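Local coordinates for glycoside hydrolase family 31 (Trueperella pyogenes, PDB 5I0F), which degrades the cyclic glucan cycloalternan, probably by cleaving its alpha-glucosidic bonds through a covalent glycosyl-enzyme intermediate, at residues 199-203 against 531-535; 127-133 against 152-158; 223-227 against 271-276; 41-47 against 107-113. All coordinates share one frame; numbering follows the deposited sequence.

Overall arrangement
From the N terminus, contact 4 closes first, pairing strand 41-49 with strand 105-113 in the N-terminal sheet. Contact 2 follows in series and joins 130-132 to 152-155 at one border of the next sheet; its nearest atoms lie about 7 Å from those of contact 4. Contact 1 then opens at 199-203 and closes only at 531-535, tying a loop after strand 191-194 to a loop of the parallel barrel beside the bound sugars. Nested inside that long loop, contact 3 joins strand 225-230 to the start of helix 273-284, just before the barrel begins. Its centre is about 59 Å from that of contact 4. None of the four cross.

Contact 1: 199-203 against 531-535. With CA (calcium ion), chain E; GLC (alpha-D-glucopyranose), chain B; BGC (beta-D-glucopyranose), chain C.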
# COMPACT_ATOMS: atom_id res chain seq x y z
N GLN A 199 -1.02 -6.92 -0.06
CA GLN A 199 -1.20 -7.97 -1.07
C GLN A 199 0.12 -8.15 -1.77
O GLN A 199 0.55 -7.25 -2.53
CB GLN A 199 -2.32 -7.60 -2.05
CG GLN A 199 -2.50 -8.55 -3.22
CD GLN A 199 -2.73 -9.97 -2.80
OE1 GLN A 199 -3.59 -10.25 -1.97
NE2 GLN A 199 -1.96 -10.88 -3.36
N TYR A 200 0.78 -9.29 -1.50
CA TYR A 200 2.11 -9.56 -2.05
C TYR A 200 1.93 -10.07 -3.47
O TYR A 200 1.56 -11.21 -3.68
CB TYR A 200 2.91 -10.54 -1.18
CG TYR A 200 4.24 -11.00 -1.78
CD1 TYR A 200 5.28 -10.10 -2.05
CD2 TYR A 200 4.47 -12.34 -2.06
CE1 TYR A 200 6.49 -10.52 -2.60
CE2 TYR A 200 5.68 -12.78 -2.59
CZ TYR A 200 6.69 -11.87 -2.87
OH TYR A 200 7.89 -12.31 -3.39
N LYS A 201 2.18 -9.17 -4.42
CA LYS A 201 2.07 -9.41 -5.87
C LYS A 201 0.63 -9.59 -6.34
O LYS A 201 -0.28 -9.86 -5.54
CB LYS A 201 3.01 -10.56 -6.33
CG LYS A 201 4.44 -10.39 -5.80
CD LYS A 201 5.49 -11.30 -6.42
CE LYS A 201 5.16 -12.77 -6.27
NZ LYS A 201 6.23 -13.64 -6.85
N ALA A 202 0.43 -9.42 -7.64
CA ALA A 202 -0.87 -9.58 -8.31
C ALA A 202 -1.99 -8.77 -7.64
O ALA A 202 -3.11 -9.27 -7.46
CB ALA A 202 -1.23 -11.07 -8.35
N GLN A 203 -1.71 -7.52 -7.30
CA GLN A 203 -2.70 -6.66 -6.64
C GLN A 203 -3.93 -6.45 -7.54
O GLN A 203 -5.07 -6.39 -7.04
CB GLN A 203 -2.11 -5.32 -6.27
CG GLN A 203 -0.96 -5.37 -5.24
CD GLN A 203 0.43 -5.61 -5.85
OE1 GLN A 203 0.63 -5.46 -7.06
NE2 GLN A 203 1.40 -5.94 -5.00
N GLY A 531 4.71 -0.94 -4.93
CA GLY A 531 4.89 -2.18 -4.17
C GLY A 531 5.46 -3.33 -4.97
O GLY A 531 6.22 -3.13 -5.93
N ASP A 532 5.10 -4.54 -4.55
CA ASP A 532 5.79 -5.75 -4.99
C ASP A 532 5.09 -6.43 -6.14
O ASP A 532 3.91 -6.77 -6.03
CB ASP A 532 5.84 -6.74 -3.84
CG ASP A 532 6.66 -6.27 -2.68
OD1 ASP A 532 7.44 -5.32 -2.83
OD2 ASP A 532 6.55 -6.93 -1.61
N GLU A 533 5.82 -6.70 -7.23
CA GLU A 533 5.26 -7.46 -8.34
C GLU A 533 6.26 -8.40 -9.02
O GLU A 533 7.47 -8.25 -8.90
CB GLU A 533 4.64 -6.54 -9.42
CG GLU A 533 3.10 -6.39 -9.37
CD GLU A 533 2.32 -7.64 -9.78
OE1 GLU A 533 2.82 -8.79 -9.58
OE2 GLU A 533 1.16 -7.51 -10.28
N ASP A 534 5.69 -9.34 -9.77
CA ASP A 534 6.43 -10.19 -10.69
C ASP A 534 6.86 -9.40 -11.94
O ASP A 534 6.31 -8.34 -12.25
CB ASP A 534 5.55 -11.37 -11.11
CG ASP A 534 5.34 -12.37 -9.98
OD1 ASP A 534 6.33 -12.96 -9.51
OD2 ASP A 534 4.18 -12.56 -9.55
N SER A 535 7.86 -9.94 -12.64
CA SER A 535 8.32 -9.37 -13.88
C SER A 535 7.51 -9.92 -15.04
O SER A 535 7.99 -10.81 -15.79
CB SER A 535 9.82 -9.65 -14.11
OG SER A 535 10.61 -8.91 -13.17
CA CA E . 7.49 -14.76 -10.90
C1 GLC B . 8.73 -10.54 0.61
C2 GLC B . 8.81 -9.19 -0.11
C3 GLC B . 8.52 -8.05 0.85
C4 GLC B . 7.16 -8.26 1.50
C5 GLC B . 7.19 -9.61 2.22
C6 GLC B . 5.89 -9.94 2.93
O2 GLC B . 10.09 -9.04 -0.72
O3 GLC B . 8.54 -6.80 0.14
O4 GLC B . 6.85 -7.18 2.40
O5 GLC B . 7.48 -10.67 1.29
O6 GLC B . 4.84 -10.26 2.01
C2 BGC C . 9.43 -3.92 -0.17
C3 BGC C . 10.54 -4.40 -1.12
C4 BGC C . 11.82 -4.62 -0.33
C5 BGC C . 11.59 -5.58 0.85
C6 BGC C . 12.83 -5.61 1.73
C1 BGC C . 9.64 -4.09 1.36
O2 BGC C . 8.08 -3.85 -0.66
O3 BGC C . 10.73 -3.45 -2.17
O4 BGC C . 12.86 -5.13 -1.18
O5 BGC C . 10.44 -5.24 1.67
O6 BGC C . 12.74 -6.65 2.70
O HOH W 1 -0.82 -5.63 -9.79
O HOH W 2 8.49 -12.79 -11.81
O HOH W 3 8.74 -14.43 -8.71
O HOH W 4 9.21 -16.27 -11.10
O HOH W 5 5.91 -16.31 -9.64
O HOH W 6 5.74 -14.85 -12.44
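Gln203, Ala202 and Lys201 meet the backbone and acids of 532-534 through hydrogen bonds. Gln203, its chain bent at chi2 (86°), brings NE2 to Asp532 O at 2.8 Å, with that oxygen in the amide plane. The same nitrogen gives a second bond to Gln199 O, which ties the amide to both loops. Ala202 N donates almost straight (173°) to Glu533 OE1, 3.1 Å away, coming from above the carboxylate plane. Asp534 N reaches this oxygen from the opposite face, so two backbone N-H groups grip OE1 from either face. Water 1 bridges Gln203 OE1 and Glu533 OE2.

The bonds link a loop following strand 191-194 to the loop after the sixth strand, 527-529, of the (beta/alpha)8 barrel, where family 31 enzymes hold their active site; Tyr200 and Asp532 line the glycan pocket.

Among the charged groups, Lys201 NZ forms a salt bridge with Asp534 OD1 (2.7 Å) on the syn side of the carboxylate. OD1 also binds a calcium ion whose other ligands here are five waters, so one oxygen serves two cations.

The Asp532 carboxylate stands nearly perpendicular to the Tyr200 ring (85°), and OD2 sits at the ring edge, in its plane, 3.4 Å from CD1. Lys201 CG lies over one ring face and GLC O5 over the opposite face, toward its rim, while Tyr200 OH bonds to Glu593. BGC O2 donates to Asp532 OD1 (2.7 Å), and GLC O3 lies equally close to Asp532 OD2.

Contact 2: 127-133 against 152-158; sequences TPSHWSA and LWLVSSA. With CA (calcium ion), chain F.
His130 with Val155, and Ser132 with Trp153, each exchange two backbone hydrogen bonds, which sets strands 130-132 and 152-155 antiparallel with axes 4.4 Å apart and inclined at 144°. Between them, Trp131 and Leu154 make a non-hydrogen-bonded pair, side chains on the same face. Leu154 CB sits over the six-membered ring of Trp131, 3.8 Å from its centroid and 14° off the normal, a CH-pi contact. Leu154 CD1 also rests on the indole, while at the ring edge Trp131 CZ3 approaches Leu152 O to 3.3 Å. Lys164 adds a cation-pi contact to this indole.

The other side of the pair carries His130 and Val155. A chi1 of 69° turns the imidazole across the partner strand, where Val155 CG2 lies over its face, 3.9 Å from the centroid. Nearer Thr127, Ser156 CB packs on Pro128 O (3.4 Å), and water 7 links that oxygen to Ser157 N. Leu152 CD2 touches Ala133 CB at 3.8 Å. Ala133 O binds a calcium ion that also holds five waters; one of these is weakly bonded by Trp153 NE1.

Strand 130-132 forms one border of a six-stranded antiparallel sheet, part of the beta-sandwich that precedes the barrel in family 31 enzymes.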
# COMPACT_ATOMS: atom_id res chain seq x y z
N THR A 127 -25.23 -11.00 20.45
CA THR A 127 -26.23 -9.94 20.30
C THR A 127 -26.46 -9.70 18.81
O THR A 127 -25.78 -8.87 18.20
CB THR A 127 -25.80 -8.64 20.97
OG1 THR A 127 -24.53 -8.23 20.45
CG2 THR A 127 -25.67 -8.82 22.47
N PRO A 128 -27.41 -10.44 18.22
CA PRO A 128 -27.66 -10.32 16.80
C PRO A 128 -28.09 -8.91 16.38
O PRO A 128 -28.75 -8.19 17.15
CB PRO A 128 -28.79 -11.32 16.55
CG PRO A 128 -28.71 -12.28 17.66
CD PRO A 128 -28.23 -11.49 18.84
N SER A 129 -27.69 -8.55 15.17
CA SER A 129 -27.98 -7.28 14.57
C SER A 129 -29.04 -7.42 13.47
O SER A 129 -29.26 -8.51 12.95
CB SER A 129 -26.71 -6.67 13.97
OG SER A 129 -25.78 -6.29 14.98
N HIS A 130 -29.69 -6.30 13.16
CA HIS A 130 -30.61 -6.21 12.03
C HIS A 130 -30.49 -4.84 11.39
O HIS A 130 -30.02 -3.89 12.03
CB HIS A 130 -32.06 -6.51 12.45
CG HIS A 130 -32.67 -5.46 13.33
ND1 HIS A 130 -32.46 -5.42 14.69
CD2 HIS A 130 -33.51 -4.44 13.05
CE1 HIS A 130 -33.13 -4.41 15.21
NE2 HIS A 130 -33.78 -3.80 14.24
N TRP A 131 -30.89 -4.75 10.13
CA TRP A 131 -30.85 -3.48 9.40
C TRP A 131 -32.11 -2.69 9.67
O TRP A 131 -33.22 -3.20 9.54
CB TRP A 131 -30.67 -3.72 7.89
CG TRP A 131 -29.33 -4.24 7.51
CD1 TRP A 131 -29.01 -5.53 7.18
CD2 TRP A 131 -28.10 -3.50 7.41
NE1 TRP A 131 -27.69 -5.64 6.89
CE2 TRP A 131 -27.10 -4.42 7.02
CE3 TRP A 131 -27.75 -2.16 7.61
CZ2 TRP A 131 -25.76 -4.03 6.82
CZ3 TRP A 131 -26.42 -1.77 7.41
CH2 TRP A 131 -25.44 -2.71 7.02
N SER A 132 -31.94 -1.43 10.08
CA SER A 132 -33.06 -0.55 10.43
C SER A 132 -33.05 0.70 9.56
O SER A 132 -32.00 1.35 9.40
CB SER A 132 -32.97 -0.15 11.90
OG SER A 132 -34.01 0.74 12.24
N ALA A 133 -34.22 1.02 9.03
CA ALA A 133 -34.47 2.26 8.30
C ALA A 133 -34.91 3.40 9.22
O ALA A 133 -35.22 4.49 8.73
CB ALA A 133 -35.52 2.04 7.22
N LEU A 152 -29.56 2.69 5.81
CA LEU A 152 -29.91 1.56 6.68
C LEU A 152 -28.81 1.36 7.73
O LEU A 152 -27.62 1.33 7.38
CB LEU A 152 -30.06 0.29 5.85
CG LEU A 152 -31.30 0.19 4.94
CD1 LEU A 152 -31.17 -1.01 4.01
CD2 LEU A 152 -32.56 0.10 5.77
N TRP A 153 -29.20 1.19 8.99
CA TRP A 153 -28.26 1.16 10.14
C TRP A 153 -28.28 -0.24 10.73
O TRP A 153 -29.36 -0.78 10.99
CB TRP A 153 -28.67 2.20 11.19
CG TRP A 153 -28.76 3.59 10.62
CD1 TRP A 153 -29.84 4.17 10.04
CD2 TRP A 153 -27.70 4.56 10.57
NE1 TRP A 153 -29.54 5.46 9.63
CE2 TRP A 153 -28.23 5.72 9.96
CE3 TRP A 153 -26.37 4.57 11.03
CZ2 TRP A 153 -27.46 6.88 9.75
CZ3 TRP A 153 -25.60 5.72 10.82
CH2 TRP A 153 -26.16 6.87 10.18
N LEU A 154 -27.09 -0.84 10.90
CA LEU A 154 -26.97 -2.20 11.41
C LEU A 154 -26.91 -2.12 12.93
O LEU A 154 -25.88 -1.74 13.50
CB LEU A 154 -25.75 -2.92 10.82
CG LEU A 154 -25.61 -4.40 11.21
CD1 LEU A 154 -26.80 -5.22 10.73
CD2 LEU A 154 -24.31 -4.98 10.67
N VAL A 155 -28.01 -2.49 13.58
CA VAL A 155 -28.19 -2.24 15.02
C VAL A 155 -28.44 -3.51 15.82
O VAL A 155 -29.11 -4.43 15.36
CB VAL A 155 -29.35 -1.26 15.31
CG1 VAL A 155 -29.05 0.11 14.73
CG2 VAL A 155 -30.69 -1.80 14.83
N SER A 156 -27.90 -3.53 17.04
CA SER A 156 -28.18 -4.58 18.01
C SER A 156 -28.48 -3.92 19.35
O SER A 156 -28.47 -2.70 19.45
CB SER A 156 -26.97 -5.51 18.16
OG SER A 156 -25.90 -4.85 18.79
N SER A 157 -28.73 -4.73 20.37
CA SER A 157 -28.87 -4.21 21.73
C SER A 157 -27.57 -3.55 22.24
O SER A 157 -27.62 -2.71 23.12
CB SER A 157 -29.30 -5.32 22.68
OG SER A 157 -28.35 -6.36 22.70
N ALA A 158 -26.43 -3.96 21.69
CA ALA A 158 -25.13 -3.35 21.99
C ALA A 158 -24.95 -1.95 21.40
O ALA A 158 -24.31 -1.09 22.02
CB ALA A 158 -23.99 -4.26 21.53
CA CA F . -34.78 6.29 7.13
O HOH W 7 -29.32 -7.44 19.76
O HOH W 8 -32.55 5.42 8.15
O HOH W 9 -33.62 5.32 5.45
O HOH W 10 -34.48 8.13 5.60
O HOH W 11 -36.46 7.36 8.55
O HOH W 12 -36.70 5.30 6.16

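Contact 3: 223-227 against 271-276; sequences GRAWG and GSPTDV
The guanidinium of Arg224 lies with one face over the peptide that joins Gly271 to Ser272: NH2 is 3.5 Å from Gly271 C, with Ser272 N beneath the same face. Bends at chi2 (-45°) and chi3 (-70°) fold the arginine chain back across the neighbouring strand, although its first bond leads away. The carboxylate of Asp275 is another flat group nearby; Ser272 N donates to its OD2 at 2.9 Å from above the plane. Its charge and that of Arg224 are opposite but not in contact, with NH2 and OD2 4.9 Å apart.

Asp275 N in turn donates to Ser272 OG (3.0 Å), and the reciprocal pair makes a capping box at the start of helix 273-284. Just ahead of the cap, the antiparallel hydrogen-bonded pair Ala225-Gly271 joins neighbouring strands 225-230 and 263-271 of a five-stranded mixed sheet.

Apolar packing follows. Ala225 CB touches Pro273 CA at 3.7 Å, and the two methyls of Val276 spread along the strand: CG2 meets Ala225 CB (3.9 Å), while CG1, anti to its own backbone N (chi1 172°), reaches Gly227 CA at 3.8 Å. Pro273 also packs on Phe655 and Tyr656 of helix 655-658.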
# COMPACT_ATOMS: atom_id res chain seq x y z
N GLY A 223 -17.85 16.67 -19.64
CA GLY A 223 -16.75 17.35 -18.95
C GLY A 223 -17.04 17.88 -17.55
O GLY A 223 -16.25 18.62 -17.00
N ARG A 224 -18.18 17.54 -16.97
CA ARG A 224 -18.47 17.98 -15.61
C ARG A 224 -18.22 16.83 -14.67
O ARG A 224 -18.31 15.66 -15.05
CB ARG A 224 -19.89 18.50 -15.50
CG ARG A 224 -20.23 19.64 -16.47
CD ARG A 224 -19.16 20.74 -16.56
NE ARG A 224 -19.06 21.57 -15.35
CZ ARG A 224 -18.15 22.53 -15.13
NH1 ARG A 224 -17.18 22.78 -16.02
NH2 ARG A 224 -18.19 23.23 -14.01
N ALA A 225 -17.86 17.18 -13.43
CA ALA A 225 -17.50 16.22 -12.42
C ALA A 225 -18.12 16.56 -11.10
O ALA A 225 -18.41 17.73 -10.79
CB ALA A 225 -15.99 16.16 -12.27
N TRP A 226 -18.31 15.51 -10.31
CA TRP A 226 -18.56 15.67 -8.89
C TRP A 226 -17.76 14.62 -8.13
O TRP A 226 -17.14 13.75 -8.74
CB TRP A 226 -20.06 15.60 -8.56
CG TRP A 226 -20.71 14.32 -8.91
CD1 TRP A 226 -21.15 13.93 -10.15
CD2 TRP A 226 -21.05 13.26 -8.02
NE1 TRP A 226 -21.72 12.69 -10.08
CE2 TRP A 226 -21.68 12.25 -8.78
CE3 TRP A 226 -20.87 13.04 -6.64
CZ2 TRP A 226 -22.11 11.05 -8.22
CZ3 TRP A 226 -21.32 11.85 -6.09
CH2 TRP A 226 -21.94 10.87 -6.87
N GLY A 227 -17.73 14.69 -6.82
CA GLY A 227 -16.96 13.68 -6.07
C GLY A 227 -17.44 13.59 -4.66
O GLY A 227 -18.22 14.43 -4.20
N GLY A 271 -17.89 20.58 -10.15
CA GLY A 271 -17.24 21.56 -11.02
C GLY A 271 -16.49 20.83 -12.10
O GLY A 271 -16.98 19.84 -12.62
N SER A 272 -15.31 21.33 -12.47
CA SER A 272 -14.41 20.61 -13.38
C SER A 272 -13.79 19.43 -12.60
O SER A 272 -13.81 19.42 -11.37
CB SER A 272 -13.31 21.55 -13.86
OG SER A 272 -12.44 21.85 -12.78
N PRO A 273 -13.22 18.43 -13.31
CA PRO A 273 -12.50 17.38 -12.58
C PRO A 273 -11.42 17.91 -11.62
O PRO A 273 -11.28 17.43 -10.49
CB PRO A 273 -11.90 16.53 -13.70
CG PRO A 273 -12.86 16.71 -14.84
CD PRO A 273 -13.28 18.15 -14.76
N THR A 274 -10.72 18.95 -12.06
CA THR A 274 -9.69 19.61 -11.25
C THR A 274 -10.26 20.26 -9.98
O THR A 274 -9.67 20.12 -8.89
CB THR A 274 -8.89 20.60 -12.12
OG1 THR A 274 -8.19 19.85 -13.12
CG2 THR A 274 -7.88 21.35 -11.29
N ASP A 275 -11.42 20.92 -10.11
CA ASP A 275 -12.14 21.50 -8.95
C ASP A 275 -12.40 20.42 -7.88
O ASP A 275 -12.22 20.65 -6.69
CB ASP A 275 -13.50 22.11 -9.36
CG ASP A 275 -13.38 23.37 -10.22
OD1 ASP A 275 -12.36 24.08 -10.15
OD2 ASP A 275 -14.33 23.66 -10.98
N VAL A 276 -12.83 19.25 -8.33
CA VAL A 276 -13.18 18.16 -7.42
C VAL A 276 -11.96 17.63 -6.67
O VAL A 276 -11.97 17.51 -5.42
CB VAL A 276 -13.89 17.01 -8.16
CG1 VAL A 276 -14.08 15.79 -7.24
CG2 VAL A 276 -15.22 17.49 -8.70

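Contact 4: 41-47 against 107-113; sequences CSRMRCF and YYFEALT
Met44 lays its sulfur on Ala111, SD to CB 3.5 Å, in the middle of an antiparallel strand pair of the N-terminal domain, whose sheet also takes in strands 54-62 and 118-126. Bent at chi2 (-86°) and chi3, the methionine arches over the small alanine and brings CE obliquely to the Phe109 ring, nearest CD1. Cys46 SG fits obliquely beside that ring, 3.8 Å from CE1, and Ile2, Ile33 and Ala35 add to the packing on this buried side.

On the reverse face, aliphatic carbons bear on flat groups. Phe47 CB rests over the Tyr108 ring, 3.8 Å from its centroid. The two ring planes are nearly parallel (7°) but slid apart, so that Tyr108 OH projects over the Phe47 ring. Glu110 CB abuts the edge of Phe47 at CE1. Farther along, Leu112 CD2 presses one face of the Arg43 guanidinium, and Arg45 NH2 lies over the opposite face. Arg45 and Glu110 run alongside each other in the same direction, and NH1 reaches OE2 at 3.2 Å, nearly along the C-O axis, in a salt bridge. Water 14 joins Arg43 NE to Glu110 O.

Where the register slips by one residue between Cys41 and Arg43, a beta bulge lets Ser42 N donate to Leu112 O (2.8 Å), leaving Arg43 N buried with no partner in the model.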
# COMPACT_ATOMS: atom_id res chain seq x y z
N CYS A 41 -8.29 -33.22 21.11
CA CYS A 41 -9.56 -33.48 21.79
C CYS A 41 -10.42 -34.48 21.01
O CYS A 41 -10.25 -34.65 19.81
CB CYS A 41 -10.34 -32.16 21.97
SG CYS A 41 -9.59 -31.06 23.20
N SER A 42 -11.31 -35.16 21.71
CA SER A 42 -12.22 -36.13 21.09
C SER A 42 -13.58 -35.52 20.79
O SER A 42 -14.30 -36.04 19.95
CB SER A 42 -12.39 -37.34 22.00
OG SER A 42 -12.97 -36.96 23.23
N ARG A 43 -13.93 -34.42 21.46
CA ARG A 43 -15.25 -33.82 21.36
C ARG A 43 -15.18 -32.34 21.73
O ARG A 43 -14.40 -31.95 22.59
CB ARG A 43 -16.20 -34.56 22.32
CG ARG A 43 -17.66 -34.16 22.25
CD ARG A 43 -18.51 -34.99 23.22
NE ARG A 43 -18.26 -34.62 24.62
CZ ARG A 43 -18.26 -35.44 25.69
NH1 ARG A 43 -18.46 -36.76 25.57
NH2 ARG A 43 -18.01 -34.94 26.90
N MET A 44 -16.00 -31.54 21.08
CA MET A 44 -16.22 -30.16 21.43
C MET A 44 -17.69 -29.82 21.22
O MET A 44 -18.26 -30.15 20.16
CB MET A 44 -15.39 -29.27 20.51
CG MET A 44 -14.05 -28.87 21.08
SD MET A 44 -14.27 -27.40 22.10
CE MET A 44 -14.34 -26.18 20.79
N ARG A 45 -18.29 -29.15 22.20
CA ARG A 45 -19.67 -28.72 22.09
C ARG A 45 -19.80 -27.24 22.40
O ARG A 45 -19.06 -26.70 23.21
CB ARG A 45 -20.57 -29.55 23.02
CG ARG A 45 -20.58 -31.02 22.60
CD ARG A 45 -21.49 -31.92 23.40
NE ARG A 45 -21.27 -31.81 24.83
CZ ARG A 45 -21.48 -32.78 25.73
NH1 ARG A 45 -21.24 -32.51 27.01
NH2 ARG A 45 -21.90 -34.00 25.37
N CYS A 46 -20.73 -26.60 21.70
CA CYS A 46 -21.07 -25.20 21.94
C CYS A 46 -22.44 -25.15 22.61
O CYS A 46 -23.43 -25.63 22.04
CB CYS A 46 -21.11 -24.43 20.62
SG CYS A 46 -21.45 -22.67 20.84
N PHE A 47 -22.49 -24.58 23.80
CA PHE A 47 -23.74 -24.39 24.53
C PHE A 47 -24.22 -22.95 24.33
O PHE A 47 -23.49 -22.02 24.69
CB PHE A 47 -23.53 -24.62 26.03
CG PHE A 47 -23.25 -26.05 26.39
CD1 PHE A 47 -21.98 -26.57 26.24
CD2 PHE A 47 -24.26 -26.86 26.89
CE1 PHE A 47 -21.71 -27.89 26.58
CE2 PHE A 47 -24.01 -28.19 27.23
CZ PHE A 47 -22.73 -28.70 27.08
N TYR A 107 -22.91 -17.72 24.99
CA TYR A 107 -22.45 -19.06 24.61
C TYR A 107 -21.09 -19.37 25.21
O TYR A 107 -20.34 -18.48 25.59
CB TYR A 107 -22.43 -19.27 23.07
CG TYR A 107 -21.51 -18.33 22.31
CD1 TYR A 107 -21.93 -17.06 21.94
CD2 TYR A 107 -20.21 -18.71 21.99
CE1 TYR A 107 -21.07 -16.19 21.28
CE2 TYR A 107 -19.35 -17.85 21.32
CZ TYR A 107 -19.78 -16.59 20.95
OH TYR A 107 -18.92 -15.72 20.31
N TYR A 108 -20.82 -20.67 25.34
CA TYR A 108 -19.53 -21.15 25.79
C TYR A 108 -19.24 -22.51 25.18
O TYR A 108 -20.13 -23.15 24.61
CB TYR A 108 -19.48 -21.19 27.32
CG TYR A 108 -20.33 -22.26 28.00
CD1 TYR A 108 -19.82 -23.53 28.25
CD2 TYR A 108 -21.64 -21.98 28.42
CE1 TYR A 108 -20.59 -24.51 28.87
CE2 TYR A 108 -22.41 -22.95 29.04
CZ TYR A 108 -21.88 -24.21 29.27
OH TYR A 108 -22.62 -25.17 29.86
N PHE A 109 -17.99 -22.93 25.28
CA PHE A 109 -17.53 -24.18 24.69
C PHE A 109 -17.07 -25.14 25.76
O PHE A 109 -16.57 -24.72 26.79
CB PHE A 109 -16.38 -23.91 23.73
CG PHE A 109 -16.74 -22.95 22.64
CD1 PHE A 109 -17.36 -23.40 21.47
CD2 PHE A 109 -16.48 -21.60 22.77
CE1 PHE A 109 -17.69 -22.51 20.46
CE2 PHE A 109 -16.83 -20.70 21.78
CZ PHE A 109 -17.43 -21.16 20.62
N GLU A 110 -17.23 -26.43 25.48
CA GLU A 110 -16.78 -27.48 26.35
C GLU A 110 -16.10 -28.56 25.51
O GLU A 110 -16.71 -29.09 24.57
CB GLU A 110 -17.97 -28.04 27.11
CG GLU A 110 -17.64 -28.79 28.36
CD GLU A 110 -18.86 -29.46 28.94
OE1 GLU A 110 -19.48 -28.87 29.84
OE2 GLU A 110 -19.22 -30.56 28.47
N ALA A 111 -14.86 -28.90 25.86
CA ALA A 111 -14.09 -29.91 25.13
C ALA A 111 -13.75 -31.08 26.04
O ALA A 111 -13.60 -30.90 27.25
CB ALA A 111 -12.80 -29.31 24.59
N LEU A 112 -13.61 -32.26 25.45
CA LEU A 112 -13.06 -33.43 26.14
C LEU A 112 -11.71 -33.78 25.48
O LEU A 112 -11.65 -34.09 24.28
CB LEU A 112 -14.02 -34.62 26.06
CG LEU A 112 -13.66 -35.84 26.91
CD1 LEU A 112 -13.73 -35.53 28.40
CD2 LEU A 112 -14.59 -37.00 26.57
N THR A 113 -10.64 -33.71 26.28
CA THR A 113 -9.30 -33.96 25.78
C THR A 113 -9.14 -35.44 25.60
O THR A 113 -9.89 -36.23 26.19
CB THR A 113 -8.21 -33.44 26.73
OG1 THR A 113 -8.17 -34.23 27.91
CG2 THR A 113 -8.47 -31.94 27.08
O HOH W 13 -11.38 -38.25 24.89
O HOH W 14 -18.10 -31.52 25.14